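Local coordinates for uncharacterized conserved protein BF1870 (Bacteroides fragilis, PDB 3EWL) that is of unknown function but, as a thioredoxin-like domain forming the C-terminal part of a longer protein, probably takes part in thiol-disulfide chemistry, at residues Ala8-Val13 against Ser20-Leu25; Pro37-Cys42 against Arg108-Ile113; Lys44-Phe49 against Tyr84-Trp89; Glu73-Trp78 against Val91-Ala96. One frame throughout, in Å; residues are numbered along the deposited sequence. Where two conformers were deposited one is given.

Contact 1 (Ala8-Val13 against Ser20-Leu25); sequences ADFTYV and SRMSRL
The carboxylate of Asp9 is gripped through both oxygens by Ser23: the hydroxyl OG gives Asp9 OD2 a short bond of 2.6 Å, and the backbone N of Ser23 reaches Asp9 OD1 at 3.0 Å. Both donors arrive from above the carboxylate plane, by nearly 40°, rather than within it. Arg21 makes a salt bridge by charge without an aimed N-H, because Asp9 OD2 sits over one face of its guanidinium, 3.4 Å from NH2; Arg21 CG packs against Thr11 CG2. With CG anti to the backbone N (chi1 -157°), Asp9 swings its carboxylate across to Ser23 and Arg21. Beyond it the backbones pair as an antiparallel hairpin. Tyr12 and Ser20 form the hydrogen-bonded pair, Thr11 and Arg21 the non-hydrogen-bonded one. Just past the paired residues, Met22 N gives Phe10 O a nearly straight bond (3.0 Å, 166°). On the buried side, selenomethionine Met22 lays CB over one face of the Phe10 ring, a CH-pi contact at 4.2 Å from the centroid. The hairpin of strands 11-13 and 19-21 rests on the mixed sheet: Phe10 and Tyr12 touch Ile69 of strand 64-70, Tyr12 also reaches Ile90, and Val13 bonds through its backbone to Trp93 of strand 90-93.

Contact 2 (Pro37-Cys42 against Arg108-Ile113); sequences PDCSNC and RATPTI
Cys39 SG lies 3.1 Å from Thr110 OG1, and Cys42 SG rests 3.6 Å from Thr110 CB, so both cysteines at the start of helix 40-50 face the cis peptide between Thr110 and Pro111. Cys42 SG also comes to 3.5 Å from Pro111 N, on the imide side of that bond. Apolar contacts fill in beside the sulfurs: Asn41 CB meets Pro111 CD at 3.6 Å, and the same CD is 3.8 Å from Cys42 SG. Cys39 is the N-cap residue of the helix; with its sulfur anti to the backbone N (chi1 175°), SG accepts a weak capping bond from Cys42 N at 3.3 Å. In residues 108-113 the hydroxyl of Thr112 gives Ala109 O an unusually short bond of 2.5 Å, just ahead of strand 112-116. A CxxC pair facing a cis-proline loop is the arrangement of the thioredoxin active site. No disulfide joins the two sulfurs, Cys39 SG and Cys42 SG being 3.1 Å apart, consistent with the reduced pair. The chemistry therefore points to thiol-disulfide exchange, a redox role that remains unproven for this protein.

Contact 3 (Lys44-Phe49 against Tyr84-Trp89); sequences KFEKLF and YMPQGW
Trp89 and Phe49 meet as a T-shaped pair, the edge of the indole directed at the face of the phenyl ring, with planes at 89° and centroids 5.4 Å apart for the six-membered rings. Trp89 CZ2 makes the closest approach, 3.7 Å from Phe49 CD2, toward the rim of the phenyl face. Phe49 presents that face with CG anti to the backbone N (chi1 -171°). Pro86 lies over the centre of the indole with its CG, and this same atom touches Glu46 CB at 3.9 Å; the proline is thus wedged between tryptophan and helix. Glu46 runs out extended past CG, which touches Trp89 CZ3 at 3.9 Å, and its carboxylate stands nearly perpendicular to the indole plane. At its end, Glu46 OE1 lies 3.1 Å from SE of selenomethionine Met85, whose bent chain crosses the glutamate at about a right angle. The buried carboxylate has better partners: OE1 forms a salt bridge with Arg43, and a water donates to OE2 at 2.9 Å and, weakly, to Tyr84 O. A type II turn from Pro86 to Trp89, with Gly88 at its third position, carries the indole back toward the helix. Phe33 of strand 29-34 also meets Trp89 edge-to-face, placing the arrangement in the hydrophobic layer between helix 40-50 and the central sheet of a thioredoxin-like fold.

Contact 4 (Glu73-Trp78 against Val91-Ala96); sequences ENREEW and VGWNKA
Arg75 climbs across the indole of Trp93 from its first carbon onward. CB sits over the six-membered ring, a CH-pi contact 3.6 Å from the centroid and close to the ring normal. Because CG lies between the backbone N and the carbonyl carbon (chi1 80°), and the chain bends again at chi2 and chi3, the remainder slopes down past the rim. CD passes 3.9 Å from Trp93 CZ3, and NE comes to 3.5 Å from Trp93 CH2. The guanidinium, tilted 51° to the indole, turns one face to Trp93 CZ3, with NH2 3.6 Å from that atom. Lys95 CA covers the opposite face of the indole, so the ring is held between the helix start and its own following turn, while its NE1 donates to the backbone O of Asp72. Trp78, one helical turn after Arg75, takes the other end of Trp93. Its six-membered ring receives Trp93 CB squarely over the face, 3.5 Å from the centroid, and the two indoles are inclined at 37°. Trp78 CZ2 runs on to the backbone, lying 3.6 Å from Gly92 C and 3.4 Å from Trp93 N; NE1 of Trp78 lies near Val91 CG1. Tyr70 meets Trp78 with its ring almost parallel. Strand 64-70, helix 75-82 and strand 90-93 form a beta-alpha-beta unit, and this contact packs the first turn of the crossover helix onto the strand that follows, at an edge of the thioredoxin-like sheet.

In the fold
Contact 3 is the buried one, whereas contact 2 lies at the surface and contacts 1 and 4 are partly buried. Contacts 2 and 3 share helix 40-50: its first turn carries the thiols, its later turns the aromatic packing, and Ile113 meets Phe45 between them. Contacts 1 and 4 join where Thr11 O accepts from Asn94 ND2, fastening the hairpin to the end of edge strand 90-93. Contacts 1 and 3 lie on opposite sides of the chain's centre, about 20 Å apart between centres. Chemistry follows place: backbone ladder and charge in contact 1, sulfur in contact 2, rings with one buried carboxylate in contact 3, and rings met by an arginine at the rim in contact 4.

Contact 1 (Ala8-Val13 against Ser20-Leu25)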
# COMPACT_ATOMS: atom_id res chain seq x y z
N ALA A 8 2.32 4.60 11.32
CA ALA A 8 0.99 4.79 11.90
C ALA A 8 -0.01 3.67 11.52
O ALA A 8 -0.14 3.27 10.35
CB ALA A 8 0.41 6.17 11.54
N ASP A 9 -0.71 3.16 12.53
CA ASP A 9 -1.71 2.14 12.34
C ASP A 9 -3.06 2.78 11.98
O ASP A 9 -3.36 3.92 12.37
CB ASP A 9 -1.81 1.30 13.62
CG ASP A 9 -2.38 -0.09 13.38
OD1 ASP A 9 -2.54 -0.47 12.18
OD2 ASP A 9 -2.68 -0.80 14.39
N PHE A 10 -3.85 2.04 11.21
CA PHE A 10 -5.20 2.46 10.80
C PHE A 10 -6.02 1.23 10.44
O PHE A 10 -5.46 0.13 10.23
CB PHE A 10 -5.14 3.38 9.56
CG PHE A 10 -4.32 2.81 8.45
CD1 PHE A 10 -4.93 2.07 7.42
CD2 PHE A 10 -2.95 3.01 8.41
CE1 PHE A 10 -4.16 1.53 6.39
CE2 PHE A 10 -2.16 2.44 7.37
CZ PHE A 10 -2.78 1.73 6.37
N THR A 11 -7.33 1.41 10.31
CA THR A 11 -8.19 0.32 9.89
C THR A 11 -8.56 0.50 8.42
O THR A 11 -8.41 1.59 7.85
CB THR A 11 -9.46 0.27 10.74
OG1 THR A 11 -10.09 1.55 10.70
CG2 THR A 11 -9.11 -0.06 12.22
N TYR A 12 -9.07 -0.57 7.81
CA TYR A 12 -9.51 -0.51 6.42
C TYR A 12 -10.52 -1.60 6.19
O TYR A 12 -10.61 -2.55 6.98
CB TYR A 12 -8.33 -0.66 5.43
CG TYR A 12 -7.60 -1.96 5.56
CD1 TYR A 12 -7.96 -3.05 4.78
CD2 TYR A 12 -6.54 -2.11 6.48
CE1 TYR A 12 -7.30 -4.29 4.91
CE2 TYR A 12 -5.88 -3.35 6.64
CZ TYR A 12 -6.27 -4.42 5.85
OH TYR A 12 -5.63 -5.62 5.98
N VAL A 13 -11.28 -1.46 5.11
CA VAL A 13 -12.17 -2.52 4.65
C VAL A 13 -11.79 -2.90 3.24
O VAL A 13 -11.26 -2.07 2.47
CB VAL A 13 -13.67 -2.14 4.77
CG1 VAL A 13 -14.02 -0.99 3.80
CG2 VAL A 13 -14.56 -3.40 4.57
N SER A 20 -9.90 -4.78 8.96
CA SER A 20 -8.74 -5.13 9.76
C SER A 20 -7.87 -3.91 10.02
O SER A 20 -8.06 -2.84 9.41
CB SER A 20 -7.92 -6.27 9.11
OG SER A 20 -7.09 -6.92 10.08
N ARG A 21 -6.93 -4.08 10.94
CA ARG A 21 -5.94 -3.08 11.22
C ARG A 21 -4.69 -3.47 10.42
O ARG A 21 -4.39 -4.64 10.27
CB ARG A 21 -5.64 -3.08 12.71
CG ARG A 21 -5.81 -1.73 13.36
CD ARG A 21 -6.36 -1.87 14.76
NE ARG A 21 -6.48 -0.54 15.36
CZ ARG A 21 -5.77 -0.10 16.40
NH1 ARG A 21 -5.96 1.12 16.86
NH2 ARG A 21 -4.88 -0.89 17.01
N MSE A 22 -4.00 -2.48 9.90
CA MSE A 22 -2.76 -2.71 9.17
C MSE A 22 -1.79 -3.55 9.99
O MSE A 22 -1.14 -4.45 9.45
CB MSE A 22 -2.13 -1.38 8.77
CG MSE A 22 -0.87 -1.56 7.95
SE MSE A 22 0.72 -1.45 9.08
CE MSE A 22 0.68 0.53 9.17
N SER A 23 -1.69 -3.25 11.28
CA SER A 23 -0.68 -3.86 12.15
C SER A 23 -0.95 -5.35 12.29
O SER A 23 -0.05 -6.09 12.62
CB SER A 23 -0.66 -3.23 13.55
OG SER A 23 -1.95 -3.30 14.15
N ARG A 24 -2.18 -5.78 12.01
CA ARG A 24 -2.57 -7.18 12.14
C ARG A 24 -2.14 -8.00 10.94
O ARG A 24 -2.26 -9.24 10.97
CB ARG A 24 -4.09 -7.33 12.31
CG ARG A 24 -4.63 -6.54 13.49
CD ARG A 24 -4.47 -7.29 14.77
NE ARG A 24 -5.76 -7.82 15.21
CZ ARG A 24 -6.61 -7.17 16.00
NH1 ARG A 24 -6.33 -5.94 16.44
NH2 ARG A 24 -7.75 -7.76 16.35
N LEU A 25 -1.70 -7.33 9.87
CA LEU A 25 -1.19 -8.03 8.69
C LEU A 25 0.26 -8.40 8.94
O LEU A 25 1.13 -7.54 8.97
CB LEU A 25 -1.27 -7.15 7.45
CG LEU A 25 -2.66 -6.91 6.87
CD1 LEU A 25 -2.56 -5.95 5.69
CD2 LEU A 25 -3.30 -8.23 6.44

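Contact 2 (Pro37-Cys42 against Arg108-Ile113)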
# COMPACT_ATOMS: atom_id res chain seq x y z
N PRO A 37 -8.48 5.61 -7.26
CA PRO A 37 -9.01 4.78 -8.33
C PRO A 37 -8.94 5.46 -9.70
O PRO A 37 -9.02 4.76 -10.72
CB PRO A 37 -10.48 4.56 -7.93
CG PRO A 37 -10.78 5.61 -6.88
CD PRO A 37 -9.49 5.90 -6.22
N ASP A 38 -8.84 6.79 -9.72
CA ASP A 38 -8.71 7.52 -10.99
C ASP A 38 -7.36 8.21 -11.06
O ASP A 38 -7.23 9.41 -10.78
CB ASP A 38 -9.87 8.52 -11.19
CG ASP A 38 -9.74 9.32 -12.50
OD1 ASP A 38 -8.96 8.92 -13.40
OD2 ASP A 38 -10.43 10.35 -12.61
N CYS A 39 -6.33 7.46 -11.38
CA CYS A 39 -4.98 8.01 -11.31
C CYS A 39 -4.09 7.22 -12.22
O CYS A 39 -3.69 6.12 -11.85
CB CYS A 39 -4.45 7.89 -9.88
SG CYS A 39 -2.73 8.41 -9.72
N SER A 40 -3.75 7.78 -13.38
CA SER A 40 -2.89 7.11 -14.35
C SER A 40 -1.48 6.80 -13.81
O SER A 40 -0.84 5.78 -14.20
CB SER A 40 -2.80 7.92 -15.64
OG SER A 40 -2.13 9.14 -15.41
N ASN A 41 -0.99 7.64 -12.89
CA ASN A 41 0.28 7.34 -12.25
C ASN A 41 0.19 6.08 -11.37
O ASN A 41 1.16 5.32 -11.25
CB ASN A 41 0.80 8.51 -11.44
CG ASN A 41 1.41 9.61 -12.33
OD1 ASN A 41 1.86 9.36 -13.45
ND2 ASN A 41 1.40 10.82 -11.83
N CYS A 42 -0.96 5.87 -10.75
CA CYS A 42 -1.15 4.66 -9.94
C CYS A 42 -1.15 3.42 -10.86
O CYS A 42 -0.41 2.47 -10.62
CB CYS A 42 -2.42 4.75 -9.10
SG CYS A 42 -2.32 6.07 -7.77
N ARG A 108 1.36 13.20 -0.31
CA ARG A 108 1.56 14.40 -1.14
C ARG A 108 0.88 14.28 -2.50
O ARG A 108 0.62 15.28 -3.13
CB ARG A 108 3.04 14.64 -1.44
CG ARG A 108 3.98 14.56 -0.29
CD ARG A 108 5.36 15.05 -0.76
NE ARG A 108 6.14 14.14 -1.61
CZ ARG A 108 6.53 14.38 -2.88
NH1 ARG A 108 7.27 13.49 -3.53
NH2 ARG A 108 6.19 15.50 -3.50
N ALA A 109 0.66 13.05 -2.95
CA ALA A 109 0.31 12.74 -4.34
C ALA A 109 -0.09 11.27 -4.38
O ALA A 109 0.15 10.54 -3.41
CB ALA A 109 1.50 12.97 -5.27
N THR A 110 -0.74 10.83 -5.47
CA THR A 110 -1.00 9.40 -5.64
C THR A 110 -0.25 8.98 -6.86
O THR A 110 -0.38 9.62 -7.89
CB THR A 110 -2.50 9.04 -5.78
OG1 THR A 110 -3.07 9.71 -6.91
CG2 THR A 110 -3.27 9.45 -4.54
N PRO A 111 0.53 7.90 -6.76
CA PRO A 111 0.74 7.00 -5.61
C PRO A 111 1.75 7.59 -4.63
O PRO A 111 2.57 8.39 -5.01
CB PRO A 111 1.33 5.73 -6.26
CG PRO A 111 2.09 6.26 -7.49
CD PRO A 111 1.25 7.45 -7.98
N THR A 112 1.63 7.25 -3.36
CA THR A 112 2.72 7.46 -2.42
C THR A 112 3.01 6.06 -1.82
O THR A 112 2.10 5.32 -1.41
CB THR A 112 2.32 8.45 -1.29
OG1 THR A 112 1.98 9.74 -1.84
CG2 THR A 112 3.46 8.59 -0.23
N ILE A 113 4.27 5.71 -1.74
CA ILE A 113 4.65 4.40 -1.36
C ILE A 113 5.56 4.48 -0.13
O ILE A 113 6.48 5.34 -0.07
CB ILE A 113 5.40 3.76 -2.52
CG1 ILE A 113 4.49 3.66 -3.75
CG2 ILE A 113 5.89 2.37 -2.15
CD1 ILE A 113 5.11 4.25 -5.00

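Contact 3 (Lys44-Phe49 against Tyr84-Trp89)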
# COMPACT_ATOMS: atom_id res chain seq x y z
N LYS A 44 0.20 3.04 -13.82
CA LYS A 44 1.52 2.77 -14.39
C LYS A 44 2.44 2.08 -13.41
O LYS A 44 3.16 1.16 -13.80
CB LYS A 44 2.21 4.04 -14.93
CG LYS A 44 1.43 4.71 -16.08
CD LYS A 44 1.99 6.11 -16.50
CE LYS A 44 3.44 6.04 -17.12
NZ LYS A 44 4.58 6.18 -16.12
N PHE A 45 2.45 2.54 -12.15
CA PHE A 45 3.24 1.89 -11.11
C PHE A 45 2.80 0.42 -10.95
O PHE A 45 3.63 -0.50 -10.88
CB PHE A 45 3.11 2.63 -9.74
CG PHE A 45 3.97 2.03 -8.67
CD1 PHE A 45 5.23 2.56 -8.38
CD2 PHE A 45 3.57 0.87 -8.00
CE1 PHE A 45 6.04 1.99 -7.43
CE2 PHE A 45 4.40 0.28 -7.03
CZ PHE A 45 5.63 0.84 -6.75
N GLU A 46 1.48 0.22 -10.84
CA GLU A 46 0.86 -1.11 -10.74
C GLU A 46 1.33 -2.00 -11.90
O GLU A 46 1.74 -3.12 -11.67
CB GLU A 46 -0.68 -1.03 -10.74
CG GLU A 46 -1.30 -0.43 -9.49
CD GLU A 46 -2.70 0.19 -9.73
OE1 GLU A 46 -3.16 1.02 -8.89
OE2 GLU A 46 -3.34 -0.13 -10.75
N LYS A 47 1.29 -1.47 -13.12
CA LYS A 47 1.76 -2.18 -14.31
C LYS A 47 3.24 -2.54 -14.25
O LYS A 47 3.62 -3.67 -14.56
CB LYS A 47 1.48 -1.33 -15.57
CG LYS A 47 1.90 -2.02 -16.88
CD LYS A 47 1.95 -1.06 -18.02
CE LYS A 47 2.29 -1.78 -19.30
NZ LYS A 47 3.74 -2.08 -19.35
N LEU A 48 4.09 -1.60 -13.84
CA LEU A 48 5.53 -1.83 -13.80
C LEU A 48 5.91 -2.82 -12.70
O LEU A 48 6.75 -3.68 -12.90
CB LEU A 48 6.31 -0.53 -13.55
CG LEU A 48 6.43 0.54 -14.63
CD1 LEU A 48 7.31 1.68 -14.09
CD2 LEU A 48 6.99 -0.01 -15.93
N PHE A 49 5.27 -2.67 -11.54
CA PHE A 49 5.52 -3.55 -10.40
C PHE A 49 5.37 -5.02 -10.83
O PHE A 49 6.20 -5.85 -10.46
CB PHE A 49 4.56 -3.20 -9.24
CG PHE A 49 4.88 -3.90 -7.96
CD1 PHE A 49 5.63 -3.26 -6.97
CD2 PHE A 49 4.43 -5.22 -7.74
CE1 PHE A 49 5.94 -3.91 -5.76
CE2 PHE A 49 4.72 -5.89 -6.55
CZ PHE A 49 5.48 -5.24 -5.55
N TYR A 84 -10.00 -4.47 -10.23
CA TYR A 84 -9.00 -4.51 -11.31
C TYR A 84 -7.56 -4.34 -10.79
O TYR A 84 -6.61 -4.35 -11.55
CB TYR A 84 -9.32 -3.41 -12.30
CG TYR A 84 -10.58 -3.68 -13.08
CD1 TYR A 84 -10.54 -4.42 -14.27
CD2 TYR A 84 -11.84 -3.21 -12.62
CE1 TYR A 84 -11.71 -4.69 -15.00
CE2 TYR A 84 -13.04 -3.47 -13.35
CZ TYR A 84 -12.94 -4.22 -14.54
OH TYR A 84 -14.04 -4.50 -15.29
N MSE A 85 -7.42 -4.15 -9.49
CA MSE A 85 -6.12 -3.94 -8.86
C MSE A 85 -5.31 -5.21 -8.90
O MSE A 85 -5.86 -6.32 -9.03
CB MSE A 85 -6.33 -3.54 -7.39
CG MSE A 85 -6.83 -2.11 -7.26
SE MSE A 85 -5.52 -0.79 -7.90
CE MSE A 85 -4.27 -0.71 -6.37
N PRO A 86 -3.98 -5.08 -8.79
CA PRO A 86 -3.13 -6.24 -9.03
C PRO A 86 -3.49 -7.47 -8.18
O PRO A 86 -3.70 -7.39 -6.97
CB PRO A 86 -1.72 -5.73 -8.66
CG PRO A 86 -1.77 -4.30 -8.91
CD PRO A 86 -3.17 -3.88 -8.49
N GLN A 87 -3.53 -8.60 -8.84
CA GLN A 87 -3.81 -9.86 -8.18
C GLN A 87 -2.82 -10.15 -7.03
O GLN A 87 -1.62 -10.00 -7.20
CB GLN A 87 -3.74 -10.96 -9.25
CG GLN A 87 -5.05 -11.60 -9.53
CD GLN A 87 -5.48 -12.44 -8.33
OE1 GLN A 87 -4.65 -13.16 -7.73
NE2 GLN A 87 -6.76 -12.34 -7.97
N GLY A 88 -3.31 -10.55 -5.87
CA GLY A 88 -2.38 -10.79 -4.74
C GLY A 88 -2.24 -9.62 -3.76
O GLY A 88 -1.86 -9.83 -2.62
N TRP A 89 -2.51 -8.40 -4.21
CA TRP A 89 -2.52 -7.22 -3.33
C TRP A 89 -3.77 -7.20 -2.50
O TRP A 89 -4.86 -7.55 -2.99
CB TRP A 89 -2.50 -5.92 -4.15
CG TRP A 89 -1.21 -5.67 -4.92
CD1 TRP A 89 -0.25 -6.60 -5.29
CD2 TRP A 89 -0.77 -4.42 -5.46
NE1 TRP A 89 0.75 -5.99 -6.01
CE2 TRP A 89 0.47 -4.65 -6.11
CE3 TRP A 89 -1.30 -3.11 -5.45
CZ2 TRP A 89 1.19 -3.62 -6.74
CZ3 TRP A 89 -0.60 -2.09 -6.08
CH2 TRP A 89 0.64 -2.35 -6.72
O HOH W 1 -6.00 -1.21 -11.28

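Contact 4 (Glu73-Trp78 against Val91-Ala96)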
# COMPACT_ATOMS: atom_id res chain seq x y z
N GLU A 73 -12.76 9.78 -0.23
CA GLU A 73 -14.18 9.57 0.12
C GLU A 73 -15.09 8.97 -0.95
O GLU A 73 -16.24 8.59 -0.68
CB GLU A 73 -14.77 10.87 0.66
CG GLU A 73 -14.70 10.88 2.20
CD GLU A 73 -14.94 12.25 2.80
OE1 GLU A 73 -15.86 12.97 2.33
OE2 GLU A 73 -14.21 12.60 3.76
N ASN A 74 -14.56 8.87 -2.17
CA ASN A 74 -15.26 8.20 -3.28
C ASN A 74 -15.30 6.68 -3.18
O ASN A 74 -14.71 5.99 -4.02
CB ASN A 74 -14.59 8.53 -4.59
CG ASN A 74 -15.28 9.58 -5.33
OD1 ASN A 74 -15.43 10.71 -4.82
ND2 ASN A 74 -15.75 9.24 -6.55
N ARG A 75 -16.01 6.17 -2.17
CA ARG A 75 -16.11 4.71 -1.93
C ARG A 75 -16.70 3.89 -3.12
O ARG A 75 -16.28 2.74 -3.32
CB ARG A 75 -16.87 4.41 -0.62
CG ARG A 75 -18.37 4.49 -0.72
CD ARG A 75 -18.95 3.37 0.15
NE ARG A 75 -19.49 3.88 1.40
CZ ARG A 75 -19.79 3.17 2.48
NH1 ARG A 75 -20.26 3.81 3.54
NH2 ARG A 75 -19.58 1.85 2.55
N GLU A 76 -17.64 4.47 -3.88
CA GLU A 76 -18.27 3.80 -5.03
C GLU A 76 -17.29 3.56 -6.15
O GLU A 76 -17.13 2.44 -6.59
CB GLU A 76 -19.54 4.53 -5.52
CG GLU A 76 -20.61 4.58 -4.44
CD GLU A 76 -22.01 4.90 -4.97
OE1 GLU A 76 -22.48 6.02 -4.67
OE2 GLU A 76 -22.65 4.05 -5.67
N GLU A 77 -16.60 4.62 -6.58
CA GLU A 77 -15.53 4.53 -7.57
C GLU A 77 -14.37 3.60 -7.13
O GLU A 77 -13.87 2.80 -7.91
CB GLU A 77 -14.98 5.93 -7.80
CG GLU A 77 -14.41 6.16 -9.18
CD GLU A 77 -15.31 7.08 -10.05
OE1 GLU A 77 -16.36 6.61 -10.56
OE2 GLU A 77 -14.94 8.29 -10.22
N TRP A 78 -13.94 3.75 -5.88
CA TRP A 78 -12.97 2.85 -5.25
C TRP A 78 -13.35 1.38 -5.42
O TRP A 78 -12.58 0.59 -5.94
CB TRP A 78 -12.88 3.15 -3.74
CG TRP A 78 -12.10 2.04 -3.03
CD1 TRP A 78 -10.78 1.81 -3.12
CD2 TRP A 78 -12.64 1.01 -2.18
NE1 TRP A 78 -10.44 0.69 -2.41
CE2 TRP A 78 -11.56 0.20 -1.79
CE3 TRP A 78 -13.93 0.71 -1.70
CZ2 TRP A 78 -11.71 -0.91 -0.94
CZ3 TRP A 78 -14.08 -0.40 -0.87
CH2 TRP A 78 -12.98 -1.19 -0.49
N VAL A 91 -6.45 -4.87 -1.12
CA VAL A 91 -6.95 -3.59 -1.60
C VAL A 91 -7.97 -3.08 -0.59
O VAL A 91 -8.99 -3.75 -0.37
CB VAL A 91 -7.61 -3.75 -2.98
CG1 VAL A 91 -8.20 -2.42 -3.45
CG2 VAL A 91 -6.58 -4.29 -3.95
N GLY A 92 -7.70 -1.93 0.05
CA GLY A 92 -8.53 -1.46 1.16
C GLY A 92 -8.92 0.01 1.08
O GLY A 92 -8.25 0.79 0.44
N TRP A 93 -10.01 0.37 1.74
CA TRP A 93 -10.46 1.75 1.86
C TRP A 93 -10.41 2.10 3.34
O TRP A 93 -10.98 1.39 4.14
CB TRP A 93 -11.91 1.90 1.34
CG TRP A 93 -12.61 3.24 1.63
CD1 TRP A 93 -12.08 4.48 1.45
CD2 TRP A 93 -13.96 3.44 2.09
NE1 TRP A 93 -13.00 5.44 1.79
CE2 TRP A 93 -14.16 4.83 2.19
CE3 TRP A 93 -15.02 2.57 2.43
CZ2 TRP A 93 -15.38 5.39 2.63
CZ3 TRP A 93 -16.23 3.11 2.88
CH2 TRP A 93 -16.40 4.52 2.97
N ASN A 94 -9.77 3.22 3.68
CA ASN A 94 -9.74 3.74 5.06
C ASN A 94 -11.10 4.38 5.37
O ASN A 94 -11.23 5.60 5.36
CB ASN A 94 -8.60 4.75 5.20
CG ASN A 94 -8.43 5.32 6.62
OD1 ASN A 94 -8.31 6.54 6.79
ND2 ASN A 94 -8.41 4.44 7.66
N LYS A 95 -12.11 3.53 5.57
CA LYS A 95 -13.51 3.94 5.80
C LYS A 95 -13.56 4.90 6.99
O LYS A 95 -14.29 5.90 6.94
CB LYS A 95 -14.36 2.68 6.07
CG LYS A 95 -15.90 2.85 6.26
CD LYS A 95 -16.55 1.45 6.34
CE LYS A 95 -18.08 1.49 6.61
NZ LYS A 95 -18.38 2.19 7.95
N ALA A 96 -12.75 4.64 8.01
CA ALA A 96 -12.69 5.54 9.19
C ALA A 96 -12.29 6.99 8.84
O ALA A 96 -12.70 7.91 9.55
CB ALA A 96 -11.81 4.95 10.30